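Local coordinates for protein DNA polymerase (PDB 5MDN) that probably catalyses template-directed DNA synthesis, adding deoxyribonucleotides from their triphosphates to a DNA chain with release of diphosphate, as a family B DNA polymerase of a hyperthermophilic archaeon, at residues S423-I428 with A513-L518; I428-N433 with A471-L476; H459-A464 with A531-A536; R539-D544 with E581-E586; V566-A571 with D590-R595. All blocks are in the same frame, centred on the assembly; numbering follows the deposited sequence.

Contacts 1 to 4 lie close together, sharing helices 424-431 and 528-551 in pairs, whereas contact 5 stands apart, its centre about 25 Å from that of contact 1. Contact 1 is fully buried and purely aromatic. Contact 2 uses the same helix, 424-431, but is only partly buried; methionines and a leucine do the work there, with a lysine at the margin. Contacts 3 and 4 lie on successive segments of helix 528-551: the first is partly buried and joins it to a small strand through a histidine, a phenylalanine and a weak polar bond, the second is a surface contact with a salt bridge. Contact 5, also at the surface, is a single salt bridge between the segments, reaching over an intervening strand of the palm sheet.

Contact 1. Residues S423-I428 with A513-L518; sequences SMYPNI and AMYGYL
A buried aromatic stack between Tyr-425 and Tyr-515 joins two short helices, 424-431 and 514-519, inside the polymerase domain. The rings lie face to face, their centroids 3.8 Å apart and their planes only 11° off parallel. The rings are only slightly offset: CE1 of Tyr-425 lies above the middle of the Tyr-515 ring, while CD2 of Tyr-515 lies above the middle of the Tyr-425 ring. On the face of Tyr-425 turned from Tyr-515, Met-424 CE lies toward the rim. The helices deliver the two rings differently. Tyr-425 sends CG away from its carbonyl carbon (chi1 -62°), whereas Tyr-515 sends CG away from its backbone N (chi1 169°). The stack continues down to the CB atoms, 3.7 Å apart in Tyr-425 and Tyr-515. The sequences place it where two family B signatures meet, SMYPNI belonging to motif A of the palm and NAMYG closing motif B. Val-534 of helix 528-551 touches both rings, and the Tyr-425 hydroxyl makes a weak hydrogen bond to Thr-561 O, in the YGDTDS turn of motif C. Replacing Tyr-425 by a leucine would probably leave one face of Tyr-515 without its flat partner and Thr-561 O without this bond.

Contact 2. Residues I428-N433 with A471-L476; sequences IMMKYN and AVLKHL
The thioether of Met-430 is laid directly against a helix backbone: its SD comes within 3.6 Å of Lys-474 N and 3.8 Å of Lys-474 CA. The approach is one of packing, as no hydrogen bond crosses this contact. In Met-430, chi1 (-73°) and an extended chi2 (176°) carry CG and SD against Leu-473 and Lys-474 of helix 468-486; the bend at chi3 turns only the terminal CE. There CG meets Leu-473 CB at 3.8 Å, and the aliphatic root of Lys-474 slides past in the opposite direction, its CG 3.8 Å from Met-430 SD. Leu-473 is also touched by the preceding methionine: Met-429 puts CE 3.7 Å from Leu-473 CD1, with its CB close to the same methyl. The two methionines thus meet different parts of one leucine, Met-430 at the base and Met-429 at a branch. Helix 424-431 ends here in a Schellman motif, with Asn-433 at positive phi as its C-prime residue; Asn-433 ND2 bonds to Arg-462 O and its OD1 accepts from Gly-467 N. With alanine at Met-430, a gap would probably open over Leu-473 CB and the root of Lys-474 would lose its sulfur contact. Helix 468-486 probably forms part of the fingers, as in related family B polymerases, so the contact joins them to the palm. Between the two helices the pairs are thus apolar and sulfur packing, without a directional bond; the directional bonds nearby come from Asn-433.

Contact 3. Residues H459-A464 with A531-A536; sequences HRFRKA and AESVTA
With chi1 near -60° in both, His-459 and Glu-532 each place CG opposite their own carbonyl carbon, and Glu-532 then runs out extended to lift its carboxylate to the imidazole. His-459 NE2 donates a weak hydrogen bond to Glu-532 OE1, long at 3.4 Å but nearly straight at 165°. The imidazole and carboxylate planes are 17° apart, and OE1 sits at the ring edge, in its plane. Ser-533 OG lies at another point of that edge, near CD2 and CB of His-459. It also faces the rim of Phe-461 at CE1 and CZ, with Ser-533 CB 3.7 Å from Phe-461 CE1. The hydroxyl therefore rests between two aromatic edges, and its hydrogen bond is to Glu-529 O, one turn back. Beside it, Thr-535 OG1 donates to Glu-532 O at 2.8 Å from above the carbonyl plane, on the face also used by Ala-536 N. Phe-461 further touches Val-530, and its backbone bonds to Val-452. Strand 460-462 thus pairs with strand 451-453 in a small antiparallel sheet; Phe-461 of the strand and His-459 just before it dock on helix 528-551, a long helix of the polymerase palm.

Contact 4. Residues R539-D544 with E581-E586; sequences RAILLD and ERHGIE
The imidazole of His-583 is sandwiched between Ile-541 on one face and the side chain of Arg-582 on the other. On the Ile-541 side, CG1 lies over the ring and CB comes 3.5 Å from His-583 NE2, with CG2 close behind. On the opposite face, Arg-582 CG sits 3.6 Å above the plane, displaced toward the rim. Arg-582 leaves its backbone with CG anti to N and folds at chi2, a bend that brings its guanidinium back beside the ring until His-583 NE2 stands over the guanidinium centre. Asp-544 enters from the other helix with its carboxylate perpendicular to both the imidazole and the guanidinium. OD1 of Asp-544 approaches the ring edge at His-583 CE1, 3.4 Å away, and is hydrogen-bonded with the hydroxyl of Tyr-578. OD2 of Asp-544 makes a salt bridge with Arg-582 NH1 at 3.3 Å, but the hydrogen bond within it is weak, bent to 130°. Carboxylate and guanidinium would probably pull the charge of the nearby histidine in opposite senses. Arg-582 also touches a crystal neighbour, which may influence its pose. Beyond His-583, Gly-584 takes positive phi where helix 572-583 ends, and its carbonyl receives Asn-427 ND2. Ile-541 and Ile-585 both rest on Met-424 of helix 424-431. Helices 528-551 and 572-583 are the two helices of the ferredoxin-like palm, strung between strands 416-420, 556-560, 563-567 and 588-593, and these side chains pin the end of the second to the first.

Contact 5. Residues V566-A571 with D590-R595; sequences VKKSGA and DKDYER
One charged pair carries the contact across the segments: Lys-568 and Asp-592 form a salt bridge, NZ of Lys-568 standing 3.6 Å from OD2 of Asp-592. It is an ion pair without a hydrogen bond. Lys-568 runs straight from CA to CE and bends only at chi4 (75°), turning the ammonium toward the acid, which it meets with the two side chains crossing at about a right angle. Van der Waals contact is slight: Lys-568 CD passes 4.0 Å from Asp-592 OD1, and the apolar part comes from Leu-417 of strand 416-420, which both side chains touch and which lies between their strands in the palm sheet. Other polar bonds stay within single segments. Ser-569 OG caps the turn into helix 572-583 by a weak bond from Ala-571 N at 3.3 Å, and Arg-595 NH2 pairs at long range with Glu-594 OE2, 3.7 Å away. The backbone of strand 588-593 carries a classic beta bulge, Asp-590 and Lys-591 both facing Val-418. Asp-592 OD2 has a second, long and weak ion pair with Arg-610 NE. A carboxylate with two cationic neighbours, one of them distant, is likely to stay ionised, and without a hydrogen bond its attraction to Lys-568 is probably electrostatic and only weakly directional.

Contact 1. Residues S423-I428 with A513-L518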
# COMPACT_ATOMS: atom_id res chain seq x y z
N SER A 423 15.34 -6.76 11.14
CA SER A 423 15.04 -7.70 12.20
C SER A 423 15.62 -7.29 13.55
O SER A 423 15.36 -7.96 14.55
CB SER A 423 15.55 -9.10 11.83
OG SER A 423 15.03 -9.52 10.58
N MET A 424 16.41 -6.21 13.58
CA MET A 424 16.98 -5.73 14.84
C MET A 424 15.91 -5.29 15.83
O MET A 424 16.03 -5.53 17.03
CB MET A 424 17.94 -4.58 14.53
CG MET A 424 18.64 -3.97 15.73
SD MET A 424 19.94 -2.87 15.15
CE MET A 424 18.97 -1.55 14.45
N TYR A 425 14.85 -4.64 15.34
CA TYR A 425 13.87 -3.99 16.20
C TYR A 425 13.02 -4.99 16.99
O TYR A 425 12.79 -4.77 18.19
CB TYR A 425 12.98 -3.07 15.38
CG TYR A 425 13.76 -1.96 14.72
CD1 TYR A 425 14.20 -0.87 15.47
CD2 TYR A 425 14.08 -2.00 13.37
CE1 TYR A 425 14.92 0.14 14.88
CE2 TYR A 425 14.80 -1.00 12.78
CZ TYR A 425 15.22 0.07 13.54
OH TYR A 425 15.93 1.08 12.95
N PRO A 426 12.52 -6.07 16.38
CA PRO A 426 11.88 -7.11 17.22
C PRO A 426 12.82 -7.68 18.26
O PRO A 426 12.41 -7.89 19.41
CB PRO A 426 11.43 -8.16 16.20
CG PRO A 426 11.25 -7.40 14.94
CD PRO A 426 12.34 -6.37 14.95
N ASN A 427 14.07 -7.96 17.88
CA ASN A 427 15.06 -8.45 18.83
C ASN A 427 15.20 -7.51 20.02
O ASN A 427 15.15 -7.95 21.18
CB ASN A 427 16.41 -8.63 18.14
CG ASN A 427 16.76 -10.08 17.89
OD1 ASN A 427 15.93 -10.86 17.41
ND2 ASN A 427 17.99 -10.46 18.23
N ILE A 428 15.40 -6.22 19.75
CA ILE A 428 15.54 -5.24 20.82
C ILE A 428 14.32 -5.26 21.74
O ILE A 428 14.44 -5.27 22.97
CB ILE A 428 15.78 -3.84 20.23
CG1 ILE A 428 17.27 -3.63 19.97
CG2 ILE A 428 15.25 -2.75 21.16
CD1 ILE A 428 17.56 -2.44 19.09
N ALA A 513 7.50 -4.43 10.82
CA ALA A 513 6.71 -3.21 10.72
C ALA A 513 6.36 -2.62 12.08
O ALA A 513 5.92 -1.46 12.14
CB ALA A 513 5.42 -3.49 9.94
N MET A 514 6.52 -3.39 13.16
CA MET A 514 6.16 -2.92 14.50
C MET A 514 6.84 -1.60 14.84
O MET A 514 6.20 -0.68 15.36
CB MET A 514 6.53 -3.99 15.53
CG MET A 514 5.82 -3.84 16.87
SD MET A 514 4.07 -4.22 16.75
CE MET A 514 4.13 -5.87 16.06
N TYR A 515 8.15 -1.50 14.58
CA TYR A 515 8.91 -0.32 14.97
C TYR A 515 8.35 0.95 14.35
O TYR A 515 8.24 1.98 15.03
CB TYR A 515 10.38 -0.51 14.59
CG TYR A 515 11.23 0.74 14.72
CD1 TYR A 515 11.53 1.27 15.97
CD2 TYR A 515 11.75 1.36 13.60
CE1 TYR A 515 12.32 2.41 16.08
CE2 TYR A 515 12.53 2.49 13.70
CZ TYR A 515 12.81 3.01 14.94
OH TYR A 515 13.59 4.14 15.04
N GLY A 516 8.00 0.91 13.07
CA GLY A 516 7.37 2.06 12.44
C GLY A 516 6.02 2.39 13.05
O GLY A 516 5.66 3.57 13.17
N TYR A 517 5.27 1.37 13.45
CA TYR A 517 3.94 1.59 14.01
C TYR A 517 4.02 2.28 15.37
O TYR A 517 3.26 3.22 15.65
CB TYR A 517 3.19 0.26 14.13
CG TYR A 517 1.95 0.34 14.99
CD1 TYR A 517 0.75 0.82 14.49
CD2 TYR A 517 1.99 -0.08 16.32
CE1 TYR A 517 -0.38 0.89 15.28
CE2 TYR A 517 0.86 -0.01 17.12
CZ TYR A 517 -0.32 0.47 16.59
OH TYR A 517 -1.44 0.54 17.39
N LEU A 518 4.92 1.82 16.24
CA LEU A 518 4.97 2.32 17.61
C LEU A 518 5.48 3.76 17.69
O LEU A 518 5.38 4.36 18.76
CB LEU A 518 5.84 1.41 18.47
CG LEU A 518 5.34 -0.03 18.58
CD1 LEU A 518 6.42 -0.93 19.16
CD2 LEU A 518 4.08 -0.10 19.43

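Contact 2. Residues I428-N433 with A471-L476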
# COMPACT_ATOMS: atom_id res chain seq x y z
N ILE A 428 15.40 -6.22 19.75
CA ILE A 428 15.54 -5.24 20.82
C ILE A 428 14.32 -5.26 21.74
O ILE A 428 14.44 -5.27 22.97
CB ILE A 428 15.78 -3.84 20.23
CG1 ILE A 428 17.27 -3.63 19.97
CG2 ILE A 428 15.25 -2.75 21.16
CD1 ILE A 428 17.56 -2.44 19.09
N MET A 429 13.12 -5.26 21.15
CA MET A 429 11.90 -5.17 21.95
C MET A 429 11.62 -6.46 22.71
O MET A 429 11.05 -6.41 23.80
CB MET A 429 10.72 -4.80 21.05
CG MET A 429 10.78 -3.36 20.55
SD MET A 429 9.33 -2.87 19.59
CE MET A 429 9.60 -3.78 18.07
N MET A 430 12.00 -7.61 22.16
CA MET A 430 11.83 -8.87 22.89
C MET A 430 12.89 -9.04 23.97
O MET A 430 12.57 -9.35 25.12
CB MET A 430 11.85 -10.06 21.93
CG MET A 430 10.61 -10.20 21.06
SD MET A 430 10.72 -11.54 19.85
CE MET A 430 12.12 -11.01 18.87
N LYS A 431 14.16 -8.83 23.61
CA LYS A 431 15.26 -9.10 24.54
C LYS A 431 15.26 -8.13 25.72
O LYS A 431 15.72 -8.49 26.81
CB LYS A 431 16.59 -9.05 23.79
CG LYS A 431 17.82 -9.35 24.61
CD LYS A 431 19.07 -9.27 23.75
CE LYS A 431 20.34 -9.43 24.57
NZ LYS A 431 20.41 -10.77 25.23
N TYR A 432 14.76 -6.91 25.52
CA TYR A 432 14.69 -5.92 26.59
C TYR A 432 13.26 -5.65 27.06
O TYR A 432 13.07 -4.81 27.94
CB TYR A 432 15.36 -4.62 26.14
CG TYR A 432 16.83 -4.79 25.86
CD1 TYR A 432 17.72 -5.10 26.88
CD2 TYR A 432 17.33 -4.67 24.57
CE1 TYR A 432 19.07 -5.27 26.63
CE2 TYR A 432 18.68 -4.84 24.31
CZ TYR A 432 19.54 -5.13 25.35
OH TYR A 432 20.88 -5.30 25.10
N ASN A 433 12.28 -6.35 26.49
CA ASN A 433 10.90 -6.31 26.98
C ASN A 433 10.33 -4.89 26.99
O ASN A 433 9.78 -4.42 27.98
CB ASN A 433 10.80 -6.96 28.36
CG ASN A 433 9.38 -7.38 28.71
OD1 ASN A 433 8.85 -8.33 28.12
ND2 ASN A 433 8.78 -6.70 29.67
N ALA A 471 5.28 -10.03 23.65
CA ALA A 471 4.57 -11.30 23.54
C ALA A 471 4.08 -11.55 22.11
O ALA A 471 4.09 -12.69 21.64
CB ALA A 471 3.39 -11.33 24.52
N VAL A 472 3.66 -10.49 21.42
CA VAL A 472 3.18 -10.64 20.04
C VAL A 472 4.34 -10.97 19.11
O VAL A 472 4.25 -11.88 18.27
CB VAL A 472 2.45 -9.36 19.59
CG1 VAL A 472 2.11 -9.44 18.11
CG2 VAL A 472 1.20 -9.15 20.43
N LEU A 473 5.45 -10.25 19.25
CA LEU A 473 6.62 -10.52 18.41
C LEU A 473 7.15 -11.92 18.66
O LEU A 473 7.53 -12.62 17.72
CB LEU A 473 7.71 -9.49 18.69
CG LEU A 473 7.32 -8.05 18.35
CD1 LEU A 473 8.29 -7.07 19.00
CD2 LEU A 473 7.27 -7.86 16.85
N LYS A 474 7.21 -12.34 19.93
CA LYS A 474 7.65 -13.69 20.26
C LYS A 474 6.82 -14.73 19.52
O LYS A 474 7.35 -15.75 19.06
CB LYS A 474 7.58 -13.93 21.77
CG LYS A 474 8.56 -13.10 22.58
CD LYS A 474 8.62 -13.50 24.04
CE LYS A 474 9.52 -12.55 24.80
NZ LYS A 474 9.53 -12.85 26.25
N HIS A 475 5.51 -14.50 19.41
CA HIS A 475 4.64 -15.44 18.70
C HIS A 475 4.89 -15.39 17.20
O HIS A 475 4.90 -16.44 16.53
CB HIS A 475 3.18 -15.12 19.03
CG HIS A 475 2.22 -16.16 18.56
ND1 HIS A 475 1.54 -16.06 17.36
CD2 HIS A 475 1.82 -17.33 19.12
CE1 HIS A 475 0.76 -17.12 17.21
NE2 HIS A 475 0.91 -17.90 18.26
N LEU A 476 5.07 -14.19 16.64
CA LEU A 476 5.38 -14.07 15.22
C LEU A 476 6.70 -14.75 14.88
O LEU A 476 6.82 -15.41 13.85
CB LEU A 476 5.40 -12.60 14.80
CG LEU A 476 4.07 -11.84 14.82
CD1 LEU A 476 4.29 -10.37 14.48
CD2 LEU A 476 3.09 -12.48 13.85

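Contact 3. Residues H459-A464 with A531-A536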
# COMPACT_ATOMS: atom_id res chain seq x y z
N HIS A 459 15.15 5.66 30.11
CA HIS A 459 13.84 5.12 30.43
C HIS A 459 13.97 3.72 31.02
O HIS A 459 14.88 2.96 30.68
CB HIS A 459 12.94 5.10 29.20
CG HIS A 459 12.71 6.46 28.61
ND1 HIS A 459 12.32 7.54 29.37
CD2 HIS A 459 12.82 6.91 27.34
CE1 HIS A 459 12.20 8.60 28.59
NE2 HIS A 459 12.50 8.25 27.36
N ARG A 460 13.03 3.37 31.91
CA ARG A 460 13.10 2.15 32.69
C ARG A 460 11.93 1.24 32.35
O ARG A 460 10.80 1.71 32.18
CB ARG A 460 13.12 2.45 34.19
CG ARG A 460 12.81 3.88 34.53
CD ARG A 460 13.08 4.13 36.00
NE ARG A 460 12.42 3.14 36.84
CZ ARG A 460 12.81 2.81 38.06
NH1 ARG A 460 13.86 3.40 38.61
NH2 ARG A 460 12.14 1.90 38.75
N PHE A 461 12.20 -0.06 32.26
CA PHE A 461 11.21 -1.04 31.83
C PHE A 461 11.26 -2.27 32.71
O PHE A 461 12.31 -2.66 33.22
CB PHE A 461 11.42 -1.45 30.36
CG PHE A 461 11.17 -0.34 29.38
CD1 PHE A 461 12.14 0.62 29.14
CD2 PHE A 461 9.97 -0.26 28.68
CE1 PHE A 461 11.92 1.64 28.23
CE2 PHE A 461 9.75 0.76 27.77
CZ PHE A 461 10.72 1.71 27.55
N ARG A 462 10.14 -2.91 32.87
CA ARG A 462 10.15 -4.06 33.68
C ARG A 462 10.59 -5.23 32.94
O ARG A 462 10.19 -5.43 31.85
CB ARG A 462 8.75 -4.36 34.16
CG ARG A 462 7.99 -3.14 34.58
CD ARG A 462 6.53 -3.46 34.68
NE ARG A 462 6.33 -4.58 35.57
CZ ARG A 462 5.82 -4.45 36.78
NH1 ARG A 462 5.48 -3.26 37.22
NH2 ARG A 462 5.66 -5.52 37.54
N LYS A 463 11.43 -6.01 33.55
CA LYS A 463 11.90 -7.26 33.03
C LYS A 463 10.83 -8.34 33.18
O LYS A 463 10.79 -9.26 32.40
CB LYS A 463 13.08 -7.65 33.88
CG LYS A 463 14.26 -8.26 33.17
CD LYS A 463 15.54 -8.12 33.99
CE LYS A 463 16.49 -9.30 33.76
NZ LYS A 463 17.79 -9.22 34.47
N ALA A 464 10.02 -8.15 34.23
CA ALA A 464 8.90 -8.87 34.83
C ALA A 464 8.15 -9.88 34.07
O ALA A 464 8.66 -10.92 33.76
CB ALA A 464 7.96 -7.84 35.48
N ALA A 531 9.35 4.06 21.83
CA ALA A 531 10.04 4.34 20.57
C ALA A 531 11.44 4.89 20.81
O ALA A 531 12.41 4.41 20.22
CB ALA A 531 9.21 5.31 19.72
N GLU A 532 11.55 5.89 21.69
CA GLU A 532 12.86 6.47 21.98
C GLU A 532 13.81 5.45 22.59
O GLU A 532 15.03 5.51 22.35
CB GLU A 532 12.70 7.68 22.89
CG GLU A 532 12.03 8.87 22.22
CD GLU A 532 11.86 10.06 23.16
OE1 GLU A 532 12.08 9.89 24.38
OE2 GLU A 532 11.52 11.15 22.67
N SER A 533 13.29 4.52 23.39
CA SER A 533 14.14 3.48 23.96
C SER A 533 14.58 2.49 22.89
O SER A 533 15.72 1.99 22.92
CB SER A 533 13.42 2.76 25.09
OG SER A 533 13.10 3.66 26.14
N VAL A 534 13.70 2.17 21.93
CA VAL A 534 14.07 1.25 20.86
C VAL A 534 15.16 1.85 19.99
O VAL A 534 16.11 1.16 19.59
CB VAL A 534 12.82 0.87 20.04
CG1 VAL A 534 13.21 -0.01 18.86
CG2 VAL A 534 11.81 0.15 20.91
N THR A 535 15.06 3.15 19.67
CA THR A 535 16.09 3.80 18.87
C THR A 535 17.43 3.82 19.59
O THR A 535 18.47 3.55 18.99
CB THR A 535 15.66 5.23 18.51
OG1 THR A 535 15.62 6.02 19.70
CG2 THR A 535 14.29 5.23 17.86
N ALA A 536 17.41 4.14 20.89
CA ALA A 536 18.67 4.27 21.63
C ALA A 536 19.39 2.93 21.73
O ALA A 536 20.62 2.88 21.57
CB ALA A 536 18.40 4.84 23.02

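Contact 4. Residues R539-D544 with E581-E586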
# COMPACT_ATOMS: atom_id res chain seq x y z
N ARG A 539 20.65 2.48 18.07
CA ARG A 539 21.82 3.29 17.73
C ARG A 539 23.08 2.73 18.38
O ARG A 539 24.15 2.72 17.76
CB ARG A 539 21.59 4.74 18.15
CG ARG A 539 22.76 5.67 17.88
CD ARG A 539 22.48 7.07 18.39
NE ARG A 539 21.32 7.67 17.74
CZ ARG A 539 21.38 8.37 16.61
NH1 ARG A 539 22.54 8.54 15.99
NH2 ARG A 539 20.27 8.88 16.09
N ALA A 540 22.97 2.24 19.62
CA ALA A 540 24.15 1.82 20.37
C ALA A 540 24.85 0.63 19.71
O ALA A 540 26.08 0.62 19.60
CB ALA A 540 23.76 1.48 21.81
N ILE A 541 24.09 -0.37 19.26
CA ILE A 541 24.72 -1.56 18.68
C ILE A 541 25.03 -1.40 17.20
O ILE A 541 25.80 -2.20 16.65
CB ILE A 541 23.87 -2.83 18.88
CG1 ILE A 541 22.81 -2.98 17.79
CG2 ILE A 541 23.24 -2.84 20.27
CD1 ILE A 541 21.48 -2.41 18.16
N LEU A 542 24.47 -0.38 16.54
CA LEU A 542 24.93 -0.06 15.19
C LEU A 542 26.34 0.52 15.23
O LEU A 542 27.20 0.11 14.44
CB LEU A 542 23.96 0.93 14.53
CG LEU A 542 22.72 0.35 13.85
CD1 LEU A 542 21.85 1.47 13.31
CD2 LEU A 542 23.11 -0.60 12.74
N LEU A 543 26.59 1.45 16.15
CA LEU A 543 27.95 1.98 16.32
C LEU A 543 28.93 0.87 16.66
O LEU A 543 30.12 0.96 16.32
CB LEU A 543 27.96 3.05 17.41
CG LEU A 543 27.70 4.50 16.97
CD1 LEU A 543 26.25 4.72 16.58
CD2 LEU A 543 28.11 5.46 18.07
N ASP A 544 28.47 -0.18 17.35
CA ASP A 544 29.33 -1.33 17.61
C ASP A 544 29.67 -2.06 16.32
O ASP A 544 30.81 -2.47 16.10
CB ASP A 544 28.67 -2.27 18.61
CG ASP A 544 29.48 -3.53 18.87
OD1 ASP A 544 29.45 -4.44 18.02
OD2 ASP A 544 30.15 -3.61 19.92
N GLU A 581 26.34 -13.97 16.01
CA GLU A 581 26.92 -14.51 17.24
C GLU A 581 26.92 -13.48 18.36
O GLU A 581 26.62 -13.81 19.51
CB GLU A 581 28.33 -15.03 16.96
CG GLU A 581 28.35 -16.26 16.06
CD GLU A 581 29.75 -16.79 15.82
OE1 GLU A 581 30.71 -16.22 16.37
OE2 GLU A 581 29.89 -17.79 15.08
N ARG A 582 27.26 -12.23 18.05
CA ARG A 582 27.36 -11.19 19.07
C ARG A 582 26.00 -10.66 19.50
O ARG A 582 25.74 -10.53 20.70
CB ARG A 582 28.23 -10.04 18.55
CG ARG A 582 28.34 -8.82 19.46
CD ARG A 582 28.74 -9.14 20.89
NE ARG A 582 28.30 -8.08 21.80
CZ ARG A 582 28.90 -6.90 21.92
NH1 ARG A 582 29.96 -6.60 21.19
NH2 ARG A 582 28.42 -6.00 22.77
N HIS A 583 25.13 -10.36 18.55
CA HIS A 583 23.87 -9.69 18.86
C HIS A 583 22.64 -10.56 18.67
O HIS A 583 21.54 -10.13 19.03
CB HIS A 583 23.75 -8.42 18.01
CG HIS A 583 24.69 -7.33 18.42
ND1 HIS A 583 25.73 -6.90 17.62
CD2 HIS A 583 24.76 -6.59 19.56
CE1 HIS A 583 26.39 -5.94 18.24
NE2 HIS A 583 25.82 -5.73 19.42
N GLY A 584 22.78 -11.77 18.12
CA GLY A 584 21.63 -12.62 17.90
C GLY A 584 20.66 -12.09 16.87
O GLY A 584 19.46 -12.35 16.96
N ILE A 585 21.16 -11.34 15.88
CA ILE A 585 20.33 -10.72 14.86
C ILE A 585 20.70 -11.32 13.51
O ILE A 585 21.89 -11.40 13.18
CB ILE A 585 20.50 -9.19 14.85
CG1 ILE A 585 20.03 -8.59 16.17
CG2 ILE A 585 19.73 -8.57 13.69
CD1 ILE A 585 20.33 -7.12 16.33
N GLU A 586 19.70 -11.74 12.75
CA GLU A 586 19.93 -12.27 11.41
C GLU A 586 20.02 -11.12 10.41
O GLU A 586 19.06 -10.35 10.24
CB GLU A 586 18.81 -13.23 11.02
CG GLU A 586 19.12 -14.06 9.79
CD GLU A 586 17.93 -14.87 9.32
OE1 GLU A 586 16.90 -14.88 10.03
OE2 GLU A 586 18.02 -15.50 8.24

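Contact 5. Residues V566-A571 with D590-R595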
# COMPACT_ATOMS: atom_id res chain seq x y z
N VAL A 566 27.82 -1.09 2.65
CA VAL A 566 29.23 -1.43 2.78
C VAL A 566 29.79 -1.85 1.43
O VAL A 566 29.05 -2.24 0.52
CB VAL A 566 29.48 -2.55 3.83
CG1 VAL A 566 29.01 -2.11 5.21
CG2 VAL A 566 28.78 -3.83 3.41
N LYS A 567 31.11 -1.75 1.31
CA LYS A 567 31.79 -2.16 0.09
C LYS A 567 31.85 -3.68 0.01
O LYS A 567 32.08 -4.36 1.01
CB LYS A 567 33.19 -1.56 0.04
CG LYS A 567 33.94 -1.80 -1.26
CD LYS A 567 33.41 -0.92 -2.38
CE LYS A 567 34.14 0.41 -2.45
NZ LYS A 567 35.08 0.44 -3.61
N LYS A 568 31.64 -4.21 -1.20
CA LYS A 568 31.59 -5.66 -1.39
C LYS A 568 32.98 -6.26 -1.23
O LYS A 568 33.92 -5.86 -1.92
CB LYS A 568 31.03 -5.98 -2.78
CG LYS A 568 30.89 -7.46 -3.07
CD LYS A 568 30.35 -7.69 -4.48
CE LYS A 568 30.21 -9.17 -4.81
NZ LYS A 568 29.04 -9.79 -4.13
N SER A 569 33.10 -7.22 -0.31
CA SER A 569 34.35 -7.94 -0.11
C SER A 569 34.03 -9.32 0.43
O SER A 569 32.88 -9.65 0.72
CB SER A 569 35.29 -7.19 0.84
OG SER A 569 34.75 -7.13 2.14
N GLY A 570 35.07 -10.15 0.55
CA GLY A 570 34.92 -11.42 1.24
C GLY A 570 34.70 -11.25 2.73
O GLY A 570 34.11 -12.13 3.37
N ALA A 571 35.16 -10.14 3.30
CA ALA A 571 35.08 -9.92 4.74
C ALA A 571 33.65 -9.73 5.24
O ALA A 571 33.42 -9.83 6.45
CB ALA A 571 35.93 -8.72 5.13
N ASP A 590 20.51 -7.12 1.29
CA ASP A 590 19.28 -6.69 0.64
C ASP A 590 19.50 -6.40 -0.84
O ASP A 590 18.73 -6.86 -1.68
CB ASP A 590 18.72 -5.45 1.35
CG ASP A 590 17.26 -5.19 1.02
OD1 ASP A 590 16.48 -6.16 1.01
OD2 ASP A 590 16.91 -4.02 0.76
N LYS A 591 20.54 -5.65 -1.17
CA LYS A 591 20.82 -5.28 -2.55
C LYS A 591 22.31 -5.43 -2.83
O LYS A 591 23.15 -5.12 -1.97
CB LYS A 591 20.38 -3.84 -2.85
CG LYS A 591 18.88 -3.62 -2.76
CD LYS A 591 18.14 -4.35 -3.86
CE LYS A 591 16.63 -4.25 -3.67
NZ LYS A 591 16.12 -2.91 -4.07
N ASP A 592 22.63 -5.90 -4.03
CA ASP A 592 24.01 -5.97 -4.52
C ASP A 592 24.10 -5.01 -5.71
O ASP A 592 23.71 -5.36 -6.83
CB ASP A 592 24.38 -7.39 -4.92
CG ASP A 592 25.82 -7.51 -5.42
OD1 ASP A 592 26.58 -6.53 -5.27
OD2 ASP A 592 26.18 -8.58 -5.95
N TYR A 593 24.62 -3.81 -5.46
CA TYR A 593 24.72 -2.79 -6.49
C TYR A 593 26.08 -2.84 -7.17
O TYR A 593 27.12 -2.94 -6.51
CB TYR A 593 24.50 -1.40 -5.89
CG TYR A 593 23.09 -1.12 -5.42
CD1 TYR A 593 22.02 -1.17 -6.31
CD2 TYR A 593 22.83 -0.80 -4.09
CE1 TYR A 593 20.73 -0.91 -5.88
CE2 TYR A 593 21.54 -0.54 -3.66
CZ TYR A 593 20.50 -0.60 -4.56
OH TYR A 593 19.22 -0.34 -4.13
N GLU A 594 26.07 -2.76 -8.51
CA GLU A 594 27.32 -2.60 -9.24
C GLU A 594 27.91 -1.22 -9.02
O GLU A 594 29.13 -1.06 -8.91
CB GLU A 594 27.08 -2.86 -10.73
CG GLU A 594 28.34 -2.87 -11.58
CD GLU A 594 28.06 -3.26 -13.02
OE1 GLU A 594 26.92 -3.68 -13.31
OE2 GLU A 594 28.98 -3.14 -13.86
N ARG A 595 27.06 -0.20 -8.96
CA ARG A 595 27.49 1.17 -8.70
C ARG A 595 26.35 1.93 -8.03
O ARG A 595 25.17 1.63 -8.24
CB ARG A 595 27.95 1.86 -9.99
CG ARG A 595 29.13 2.79 -9.80
CD ARG A 595 29.95 2.99 -11.08
NE ARG A 595 30.57 1.76 -11.54
CZ ARG A 595 30.20 1.06 -12.61
NH1 ARG A 595 29.19 1.48 -13.36
NH2 ARG A 595 30.84 -0.05 -12.93